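Local coordinates for acyl-CoA thioesterase II TesB2 (Mycobacterium marinum, PDB 3U0A), which probably hydrolyses fatty acyl-CoA thioesters to free fatty acid and CoA, as a member of the C/M/P thioester hydrolase family, at residues Leu252-Ile257 and Ala267-Gly272. Residues are numbered along the deposited sequence; the frame is centred on the assembly and turned at random.
Sequences LTHGKI and AVMQEG. With SO4 (sulfate ion), chain L.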
loop_
_atom_site.group_PDB
_atom_site.type_symbol
_atom_site.label_atom_id
_atom_site.label_comp_id
_atom_site.label_asym_id
_atom_site.label_seq_id
_atom_site.Cartn_x
_atom_site.Cartn_y
_atom_site.Cartn_z
ATOM N N LEU A 252 6.587 9.301 3.676
ATOM C CA LEU A 252 6.267 7.980 3.267
ATOM C C LEU A 252 7.395 7.088 3.681
ATOM O O LEU A 252 8.564 7.465 3.597
ATOM C CB LEU A 252 6.108 7.924 1.767
ATOM C CG LEU A 252 5.519 6.641 1.209
ATOM C CD1 LEU A 252 4.123 6.417 1.795
ATOM C CD2 LEU A 252 5.516 6.722 -0.307
ATOM N N THR A 253 7.027 5.896 4.137
ATOM C CA THR A 253 7.982 4.866 4.498
ATOM C C THR A 253 7.557 3.504 3.930
ATOM O O THR A 253 6.446 3.297 3.444
ATOM C CB THR A 253 8.201 4.831 6.029
ATOM O OG1 THR A 253 7.007 4.404 6.707
ATOM C CG2 THR A 253 8.627 6.227 6.535
ATOM N N HIS A 254 8.500 2.584 3.976
ATOM C CA HIS A 254 8.435 1.361 3.192
ATOM C C HIS A 254 9.369 0.352 3.757
ATOM O O HIS A 254 10.531 0.692 4.074
ATOM C CB HIS A 254 8.871 1.646 1.766
ATOM C CG HIS A 254 9.046 0.405 0.939
ATOM N ND1 HIS A 254 8.008 -0.288 0.463
ATOM C CD2 HIS A 254 10.201 -0.291 0.554
ATOM C CE1 HIS A 254 8.461 -1.361 -0.222
ATOM N NE2 HIS A 254 9.804 -1.361 -0.159
ATOM N N GLY A 255 8.930 -0.901 3.846
ATOM C CA GLY A 255 9.867 -1.927 4.220
ATOM C C GLY A 255 9.550 -3.336 3.819
ATOM O O GLY A 255 8.428 -3.628 3.434
ATOM N N LYS A 256 10.569 -4.197 3.945
ATOM C CA LYS A 256 10.466 -5.626 3.687
ATOM C C LYS A 256 11.004 -6.383 4.884
ATOM O O LYS A 256 11.936 -5.961 5.524
ATOM C CB LYS A 256 11.281 -6.021 2.465
ATOM C CG LYS A 256 11.241 -5.023 1.347
ATOM C CD LYS A 256 11.419 -5.716 0.007
ATOM C CE LYS A 256 11.228 -4.730 -1.155
ATOM N NZ LYS A 256 12.366 -3.772 -1.303
ATOM N N ILE A 257 10.407 -7.514 5.178
ATOM C CA ILE A 257 10.774 -8.256 6.352
ATOM C C ILE A 257 11.262 -9.636 5.939
ATOM O O ILE A 257 10.604 -10.331 5.176
ATOM C CB ILE A 257 9.593 -8.318 7.329
ATOM C CG1 ILE A 257 9.409 -6.964 7.976
ATOM C CG2 ILE A 257 9.848 -9.314 8.428
ATOM C CD1 ILE A 257 8.003 -6.463 7.938
ATOM N N ALA A 267 5.943 -7.308 3.068
ATOM C CA ALA A 267 6.245 -5.973 2.564
ATOM C C ALA A 267 5.271 -5.018 3.194
ATOM O O ALA A 267 4.134 -5.389 3.461
ATOM C CB ALA A 267 6.128 -5.907 1.055
ATOM N N VAL A 268 5.718 -3.803 3.485
ATOM C CA VAL A 268 4.845 -2.806 4.095
ATOM C C VAL A 268 5.131 -1.441 3.506
ATOM O O VAL A 268 6.283 -1.098 3.274
ATOM C CB VAL A 268 5.053 -2.676 5.628
ATOM C CG1 VAL A 268 4.150 -1.599 6.197
ATOM C CG2 VAL A 268 4.824 -4.001 6.357
ATOM N N MET A 269 4.073 -0.670 3.271
ATOM C CA MET A 269 4.174 0.769 3.031
ATOM C C MET A 269 3.277 1.491 4.013
ATOM O O MET A 269 2.182 1.029 4.274
ATOM C CB MET A 269 3.714 1.081 1.642
ATOM C CG MET A 269 4.736 0.702 0.604
ATOM S SD MET A 269 5.705 2.176 0.341
ATOM C CE MET A 269 5.061 2.729 -1.229
ATOM N N GLN A 270 3.747 2.625 4.536
ATOM C CA GLN A 270 3.016 3.421 5.499
ATOM C C GLN A 270 3.382 4.876 5.367
ATOM O O GLN A 270 4.559 5.241 5.265
ATOM C CB GLN A 270 3.330 2.933 6.902
ATOM C CG GLN A 270 2.731 3.710 8.059
ATOM C CD GLN A 270 2.743 2.891 9.352
ATOM O OE1 GLN A 270 3.736 2.225 9.644
ATOM N NE2 GLN A 270 1.648 2.912 10.110
ATOM N N GLU A 271 2.346 5.705 5.342
ATOM C CA GLU A 271 2.513 7.143 5.345
ATOM C C GLU A 271 2.180 7.677 6.765
ATOM O O GLU A 271 1.298 7.149 7.441
ATOM C CB GLU A 271 1.625 7.767 4.274
ATOM C CG GLU A 271 1.870 9.249 4.085
ATOM C CD GLU A 271 1.138 9.831 2.882
ATOM O OE1 GLU A 271 -0.107 9.575 2.720
ATOM O OE2 GLU A 271 1.826 10.557 2.109
ATOM N N GLY A 272 2.883 8.710 7.206
ATOM C CA GLY A 272 2.625 9.346 8.481
ATOM C C GLY A 272 2.552 10.859 8.380
ATOM O O GLY A 272 3.008 11.464 7.406
HETATM S S SO4 L . 12.901 -0.381 -3.245
HETATM O O1 SO4 L . 11.567 -1.007 -2.986
HETATM O O2 SO4 L . 12.733 0.924 -4.019
HETATM O O3 SO4 L . 13.593 -0.208 -1.923
HETATM O O4 SO4 L . 13.674 -1.342 -4.118
#
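Met269 and His254 face each other as a non-hydrogen-bonded pair, and here the side chains pack tightly. With chi2 at -93°, the chain of Met269 bends across, and Met269 SD comes to the imidazole edge, 3.4 Å from His254 ND1; a long, flexible, polarisable side chain suits that place. The ring also meets His254 of the second subunit. Met269 CE lies 4.1 Å from Leu252 CD2, while the other leucine branch, CD1, lies against Glu271 CB; a forked side chain serves both partners.

Backbone bonds fix the register: Gly255 and Val268 exchange two, and Thr253 and Gln270 two more. Thr253 is short enough for its hydroxyl to add a third: with chi1 at 67°, Thr253 OG1 turns back to Gln270 O, 3.0 Å away, and that carbonyl also takes Thr253 N. The strands 250-259 and 264-275 form an antiparallel hairpin in the second hotdog domain. Val268 and Gln270 touch helix 186-200, at Ser197 and Asp198, and Thr253 the loop after it; on the other face, Leu252 and Met269 pack on Trp226 of the second subunit.

Toward Lys256 the contact thins. This long, cationic, partly exposed side chain reaches an anion instead: Lys256 NZ makes a weak hydrogen bond of 3.3 Å to O1 of a sulfate, probably from the crystallisation liquor, which Lys168 also binds.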